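Side-chain contacts in arginine kinase (Cydia pomonella granulosis virus, PDB 6VVG), which binds AMP in its nucleotide pocket and probably acts as an ATP-dependent serine/threonine protein kinase: residues A[71-76]-A[159-164]; A[59-64]-A[77-82]. One frame throughout, in Å; residues are numbered along the deposited sequence. Where two conformers were deposited one is given.

How the contacts relate
Contact 1 lines one wall of the AMP pocket, from the adenine amino group (Ile74) to the phosphate (Cys159, Asp160), where the loop 71-76 meets the DYG-bearing loop 159-164. Contact 2 lies further out, joining helix 59-64 to strand 77-82, outermost within the subunit; the side chain of Phe79 there is about 13 Å from the bound AMP. The centres of the two contacts are about 10 Å apart, and helix 59-64 bridges them. His64 ND1 probably donates a hydrogen bond to Ile74 O, 3.1 Å away, and Val63 CG1 packs on Tyr161 CG at 3.2 Å. Leu76, His64 and Tyr161 fall where a kinase regulatory spine is expected, consistent with an assembled, active-like core in which Glu60 pairs with Lys49.

Contact 1 of 2, residues A[71-76]-A[159-164]; sequences PNFIKL and CDYGLS. With AMP (adenosine monophosphate), chain C.
Tyr161 brings the hydroxyl end of its ring to the rim of the Phe73 ring: Tyr161 CE1 and OH both lie near the Phe73 plane, at its edge, with Tyr161 OH 3.3 Å from Phe73 CD2. The planes are inclined at 56°, so the rings meet obliquely. At the edge of the tyrosine ring, in turn, sits the backbone N of Ile74, which donates to Tyr161 OH at 3.0 Å with a moderately bent N-H...O angle of 148°. That hydroxyl also bonds to Val158 O, so two backbone groups grip the buried phenol and fix the far end of its ring. Tyr161 belongs to the Asp-Tyr-Gly sequence that stands in for the DFG motif of protein kinases, at the start of the activation segment. Here Asp160 OD1 accepts from Gly162 N at 3.2 Å, closing an Asx turn, while its other oxygen, Asp160 OD2, faces the nucleotide phosphate, 3.1 Å from AMP O1P. Ile74 keeps its chain extended, chi2 -167°, which carries CD1 into the pocket. There Ile74 CD1 touches Cys159 CB at 3.6 Å. The same Ile74 CD1 lies 3.3 Å from AMP N6, the amino group of the adenine. On the C-terminal lobe side, Ala128 and Leu132 of helix 115-133 pack against the Phe73 ring.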
loop_
_atom_site.group_PDB
_atom_site.type_symbol
_atom_site.label_atom_id
_atom_site.label_comp_id
_atom_site.label_asym_id
_atom_site.label_seq_id
_atom_site.Cartn_x
_atom_site.Cartn_y
_atom_site.Cartn_z
ATOM N N PRO A 71 -15.104 -6.125 11.460
ATOM C CA PRO A 71 -15.096 -6.102 12.935
ATOM C C PRO A 71 -13.863 -6.739 13.563
ATOM O O PRO A 71 -13.661 -6.574 14.773
ATOM C CB PRO A 71 -16.368 -6.871 13.318
ATOM C CG PRO A 71 -16.743 -7.672 12.106
ATOM C CD PRO A 71 -16.209 -6.937 10.908
ATOM N N ASN A 72 -13.039 -7.452 12.800
ATOM C CA ASN A 72 -11.885 -8.148 13.354
ATOM C C ASN A 72 -10.572 -7.404 13.125
ATOM O O ASN A 72 -9.504 -7.941 13.435
ATOM C CB ASN A 72 -11.806 -9.559 12.772
ATOM C CG ASN A 72 -13.072 -10.357 13.019
ATOM O OD1 ASN A 72 -13.815 -10.674 12.090
ATOM N ND2 ASN A 72 -13.329 -10.675 14.283
ATOM N N PHE A 73 -10.630 -6.186 12.595
ATOM C CA PHE A 73 -9.486 -5.293 12.494
ATOM C C PHE A 73 -9.742 -4.071 13.370
ATOM O O PHE A 73 -10.825 -3.906 13.938
ATOM C CB PHE A 73 -9.225 -4.907 11.035
ATOM C CG PHE A 73 -8.692 -6.044 10.204
ATOM C CD1 PHE A 73 -9.555 -6.916 9.563
ATOM C CD2 PHE A 73 -7.326 -6.250 10.078
ATOM C CE1 PHE A 73 -9.072 -7.965 8.803
ATOM C CE2 PHE A 73 -6.835 -7.300 9.317
ATOM C CZ PHE A 73 -7.711 -8.160 8.682
ATOM N N ILE A 74 -8.727 -3.219 13.496
ATOM C CA ILE A 74 -8.720 -2.137 14.476
ATOM C C ILE A 74 -8.877 -0.809 13.749
ATOM O O ILE A 74 -8.111 -0.500 12.827
ATOM C CB ILE A 74 -7.436 -2.169 15.324
ATOM C CG1 ILE A 74 -7.298 -3.553 15.973
ATOM C CG2 ILE A 74 -7.458 -1.076 16.365
ATOM C CD1 ILE A 74 -6.265 -3.654 17.068
ATOM N N LYS A 75 -9.867 -0.023 14.167
ATOM C CA LYS A 75 -10.148 1.241 13.502
ATOM C C LYS A 75 -9.076 2.274 13.836
ATOM O O LYS A 75 -8.652 2.408 14.988
ATOM C CB LYS A 75 -11.517 1.785 13.918
ATOM C CG LYS A 75 -12.595 0.748 14.200
ATOM C CD LYS A 75 -13.145 0.130 12.928
ATOM C CE LYS A 75 -14.102 -1.017 13.248
ATOM N NZ LYS A 75 -13.660 -1.855 14.408
ATOM N N LEU A 76 -8.648 3.019 12.821
ATOM C CA LEU A 76 -7.692 4.107 12.985
ATOM C C LEU A 76 -8.450 5.429 13.041
ATOM O O LEU A 76 -9.162 5.781 12.096
ATOM C CB LEU A 76 -6.682 4.125 11.840
ATOM C CG LEU A 76 -5.605 5.207 11.921
ATOM C CD1 LEU A 76 -4.599 4.860 13.009
ATOM C CD2 LEU A 76 -4.909 5.389 10.579
ATOM N N CYS A 159 -4.017 -7.324 14.727
ATOM C CA CYS A 159 -3.385 -6.040 14.996
ATOM C C CYS A 159 -1.950 -6.026 14.483
ATOM O O CYS A 159 -1.417 -7.034 14.012
ATOM C CB CYS A 159 -3.417 -5.707 16.495
ATOM S SG CYS A 159 -2.151 -6.542 17.494
ATOM N N ASP A 160 -1.335 -4.845 14.583
ATOM C CA ASP A 160 0.048 -4.590 14.170
ATOM C C ASP A 160 0.262 -4.888 12.681
ATOM O O ASP A 160 0.855 -5.895 12.288
ATOM C CB ASP A 160 1.062 -5.367 15.015
ATOM C CG ASP A 160 2.472 -4.794 14.884
ATOM O OD1 ASP A 160 2.692 -3.979 13.960
ATOM O OD2 ASP A 160 3.355 -5.143 15.693
ATOM N N TYR A 161 -0.282 -4.003 11.855
ATOM C CA TYR A 161 -0.083 -4.057 10.412
ATOM C C TYR A 161 1.241 -3.429 9.964
ATOM O O TYR A 161 1.391 -3.097 8.782
ATOM C CB TYR A 161 -1.270 -3.384 9.720
ATOM C CG TYR A 161 -2.584 -3.623 10.450
ATOM C CD1 TYR A 161 -2.910 -4.884 10.940
ATOM C CD2 TYR A 161 -3.489 -2.589 10.660
ATOM C CE1 TYR A 161 -4.095 -5.107 11.614
ATOM C CE2 TYR A 161 -4.679 -2.805 11.326
ATOM C CZ TYR A 161 -4.976 -4.068 11.803
ATOM O OH TYR A 161 -6.155 -4.290 12.472
ATOM N N GLY A 162 2.216 -3.307 10.868
ATOM C CA GLY A 162 3.459 -2.625 10.553
ATOM C C GLY A 162 4.394 -3.390 9.637
ATOM O O GLY A 162 5.315 -2.790 9.071
ATOM N N LEU A 163 4.190 -4.698 9.480
ATOM C CA LEU A 163 4.993 -5.501 8.567
ATOM C C LEU A 163 4.206 -5.936 7.337
ATOM O O LEU A 163 4.667 -6.812 6.595
ATOM C CB LEU A 163 5.551 -6.727 9.290
ATOM C CG LEU A 163 6.632 -6.459 10.338
ATOM C CD1 LEU A 163 7.205 -7.770 10.865
ATOM C CD2 LEU A 163 7.747 -5.587 9.783
ATOM N N SER A 164 3.037 -5.341 7.101
ATOM C CA SER A 164 2.201 -5.712 5.967
ATOM C C SER A 164 2.905 -5.403 4.649
ATOM O O SER A 164 3.687 -4.452 4.543
ATOM C CB SER A 164 0.867 -4.967 6.029
ATOM O OG SER A 164 0.079 -5.410 7.122
HETATM P P AMP C . 1.407 -3.756 18.795
HETATM O O1P AMP C . 2.520 -4.773 18.674
HETATM O O2P AMP C . 0.094 -4.495 18.713
HETATM O O3P AMP C . 1.664 -2.663 17.786
HETATM O "O5'" AMP C . 1.463 -3.070 20.232
HETATM C "C5'" AMP C . 2.124 -3.702 21.317
HETATM C "C4'" AMP C . 1.146 -4.305 22.297
HETATM O "O4'" AMP C . 0.196 -3.296 22.740
HETATM C "C3'" AMP C . 0.261 -5.423 21.767
HETATM O "O3'" AMP C . 0.926 -6.673 21.700
HETATM C "C2'" AMP C . -0.899 -5.397 22.750
HETATM O "O2'" AMP C . -0.523 -5.981 23.989
HETATM C "C1'" AMP C . -1.071 -3.891 22.948
HETATM N N9 AMP C . -2.012 -3.332 21.960
HETATM C C8 AMP C . -1.666 -2.988 20.716
HETATM N N7 AMP C . -2.756 -2.536 20.096
HETATM C C5 AMP C . -3.779 -2.605 20.959
HETATM C C6 AMP C . -5.106 -2.268 20.828
HETATM N N6 AMP C . -5.875 -1.722 19.728
HETATM N N1 AMP C . -5.939 -2.432 21.844
HETATM C C2 AMP C . -5.475 -2.934 23.015
HETATM N N3 AMP C . -4.170 -3.268 23.148
HETATM C C4 AMP C . -3.325 -3.101 22.112
#

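Contact 2 of 2, residues A[59-64]-A[77-82]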
loop_
_atom_site.group_PDB
_atom_site.type_symbol
_atom_site.label_atom_id
_atom_site.label_comp_id
_atom_site.label_asym_id
_atom_site.label_seq_id
_atom_site.Cartn_x
_atom_site.Cartn_y
_atom_site.Cartn_z
ATOM N N LEU A 59 2.281 0.979 4.329
ATOM C CA LEU A 59 1.157 0.068 4.151
ATOM C C LEU A 59 0.374 -0.148 5.439
ATOM O O LEU A 59 -0.789 -0.565 5.380
ATOM C CB LEU A 59 1.651 -1.277 3.621
ATOM C CG LEU A 59 0.673 -2.080 2.762
ATOM C CD1 LEU A 59 0.411 -1.358 1.453
ATOM C CD2 LEU A 59 1.197 -3.488 2.514
ATOM N N GLU A 60 0.983 0.112 6.597
ATOM C CA GLU A 60 0.253 -0.009 7.856
ATOM C C GLU A 60 -0.972 0.894 7.860
ATOM O O GLU A 60 -2.029 0.518 8.380
ATOM C CB GLU A 60 1.175 0.327 9.029
ATOM C CG GLU A 60 0.531 0.149 10.394
ATOM C CD GLU A 60 1.531 0.223 11.534
ATOM O OE1 GLU A 60 2.719 0.518 11.276
ATOM O OE2 GLU A 60 1.123 -0.015 12.692
ATOM N N PHE A 61 -0.855 2.084 7.270
ATOM C CA PHE A 61 -2.003 2.978 7.160
ATOM C C PHE A 61 -3.100 2.352 6.307
ATOM O O PHE A 61 -4.279 2.373 6.674
ATOM C CB PHE A 61 -1.551 4.321 6.578
ATOM C CG PHE A 61 -2.675 5.285 6.316
ATOM C CD1 PHE A 61 -3.381 5.848 7.366
ATOM C CD2 PHE A 61 -3.021 5.628 5.020
ATOM C CE1 PHE A 61 -4.416 6.734 7.129
ATOM C CE2 PHE A 61 -4.055 6.513 4.776
ATOM C CZ PHE A 61 -4.754 7.065 5.834
ATOM N N ASP A 62 -2.724 1.772 5.164
ATOM C CA ASP A 62 -3.720 1.213 4.255
ATOM C C ASP A 62 -4.536 0.116 4.923
ATOM O O ASP A 62 -5.757 0.037 4.734
ATOM C CB ASP A 62 -3.043 0.663 2.999
ATOM C CG ASP A 62 -2.217 1.704 2.275
ATOM O OD1 ASP A 62 -1.271 2.234 2.887
ATOM O OD2 ASP A 62 -2.515 1.990 1.095
ATOM N N VAL A 63 -3.880 -0.762 5.683
ATOM C CA VAL A 63 -4.589 -1.888 6.282
ATOM C C VAL A 63 -5.697 -1.383 7.199
ATOM O O VAL A 63 -6.831 -1.872 7.157
ATOM C CB VAL A 63 -3.611 -2.812 7.028
ATOM C CG1 VAL A 63 -4.383 -3.889 7.778
ATOM C CG2 VAL A 63 -2.626 -3.435 6.047
ATOM N N HIS A 64 -5.384 -0.397 8.042
ATOM C CA HIS A 64 -6.416 0.190 8.894
ATOM C C HIS A 64 -7.583 0.693 8.055
ATOM O O HIS A 64 -8.745 0.367 8.323
ATOM C CB HIS A 64 -5.841 1.341 9.722
ATOM C CG HIS A 64 -4.894 0.913 10.798
ATOM N ND1 HIS A 64 -5.320 0.457 12.026
ATOM C CD2 HIS A 64 -3.541 0.892 10.836
ATOM C CE1 HIS A 64 -4.269 0.162 12.770
ATOM N NE2 HIS A 64 -3.178 0.416 12.071
ATOM N N HIS A 77 -8.282 6.165 14.139
ATOM C CA HIS A 77 -9.019 7.407 14.336
ATOM C C HIS A 77 -8.225 8.621 13.871
ATOM O O HIS A 77 -8.767 9.495 13.190
ATOM C CB HIS A 77 -9.407 7.540 15.807
ATOM C CG HIS A 77 -10.536 6.646 16.206
ATOM N ND1 HIS A 77 -11.807 6.789 15.695
ATOM C CD2 HIS A 77 -10.584 5.582 17.042
ATOM C CE1 HIS A 77 -12.594 5.862 16.210
ATOM N NE2 HIS A 77 -11.877 5.119 17.033
ATOM N N ASN A 78 -6.941 8.687 14.215
ATOM C CA ASN A 78 -6.078 9.768 13.763
ATOM C C ASN A 78 -4.719 9.195 13.396
ATOM O O ASN A 78 -4.318 8.147 13.903
ATOM C CB ASN A 78 -5.911 10.849 14.834
ATOM C CG ASN A 78 -7.235 11.401 15.315
ATOM O OD1 ASN A 78 -7.706 12.427 14.825
ATOM N ND2 ASN A 78 -7.842 10.722 16.281
ATOM N N PHE A 79 -4.012 9.897 12.513
ATOM C CA PHE A 79 -2.693 9.469 12.067
ATOM C C PHE A 79 -1.953 10.699 11.564
ATOM O O PHE A 79 -2.466 11.432 10.713
ATOM C CB PHE A 79 -2.802 8.393 10.980
ATOM C CG PHE A 79 -1.504 8.086 10.294
ATOM C CD1 PHE A 79 -0.380 7.709 11.018
ATOM C CD2 PHE A 79 -1.414 8.163 8.918
ATOM C CE1 PHE A 79 0.812 7.426 10.368
ATOM C CE2 PHE A 79 -0.233 7.882 8.266
ATOM C CZ PHE A 79 0.882 7.514 8.987
ATOM N N VAL A 80 -0.765 10.928 12.112
ATOM C CA VAL A 80 0.086 12.045 11.733
ATOM C C VAL A 80 1.445 11.463 11.376
ATOM O O VAL A 80 2.130 10.907 12.241
ATOM C CB VAL A 80 0.218 13.082 12.853
ATOM C CG1 VAL A 80 1.126 14.211 12.399
ATOM C CG2 VAL A 80 -1.147 13.604 13.263
ATOM N N PHE A 81 1.831 11.575 10.108
ATOM C CA PHE A 81 3.151 11.163 9.655
ATOM C C PHE A 81 4.025 12.399 9.499
ATOM O O PHE A 81 3.579 13.419 8.967
ATOM C CB PHE A 81 3.069 10.402 8.329
ATOM C CG PHE A 81 4.366 10.363 7.574
ATOM C CD1 PHE A 81 5.305 9.373 7.824
ATOM C CD2 PHE A 81 4.647 11.314 6.608
ATOM C CE1 PHE A 81 6.499 9.342 7.128
ATOM C CE2 PHE A 81 5.835 11.288 5.912
ATOM C CZ PHE A 81 6.764 10.302 6.172
ATOM N N ASN A 82 5.267 12.308 9.978
ATOM C CA ASN A 82 6.266 13.357 9.798
ATOM C C ASN A 82 7.522 12.740 9.202
ATOM O O ASN A 82 8.042 11.753 9.731
ATOM C CB ASN A 82 6.603 14.053 11.120
ATOM C CG ASN A 82 5.433 14.817 11.685
ATOM O OD1 ASN A 82 5.013 15.839 11.134
ATOM N ND2 ASN A 82 4.892 14.326 12.791
#
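Phe61 and Phe79 both hold CG anti to the backbone N (chi1 175° and 169°), which swings each ring into the space between helix and strand. In kinase terms this is the N-terminal lobe: Phe61 rides on the regulatory helix C, one residue after the glutamate that pairs with Lys49, and Phe79 on the outermost strand, within this subunit, of the five-stranded antiparallel sheet. The ring planes are inclined at only 25°, yet with centroids 5.2 Å from each other they are displaced so far that little of one ring lies over the other. The closest approach is between ortho carbons, with Phe61 CE1 and Phe79 CE2 close behind. The meeting is wholly apolar, and Phe79 is backed by Leu89 of the adjacent strand and by the ring of Phe56. This patch also belongs to the dimer: residues 78-82 pair antiparallel with a strand of the second subunit, and Phe61 meets Phe79 and Phe81 of that subunit edge-to-face, in keeping with side-to-side dimerization centred on helix C. Within the strand, Phe81 N lies over one face of the Phe79 ring, 4.2 Å from its plane and nearer the margin than the centre. The nearest atoms across the contact are Phe61 CD1 and Phe79 CD2, 3.4 Å apart.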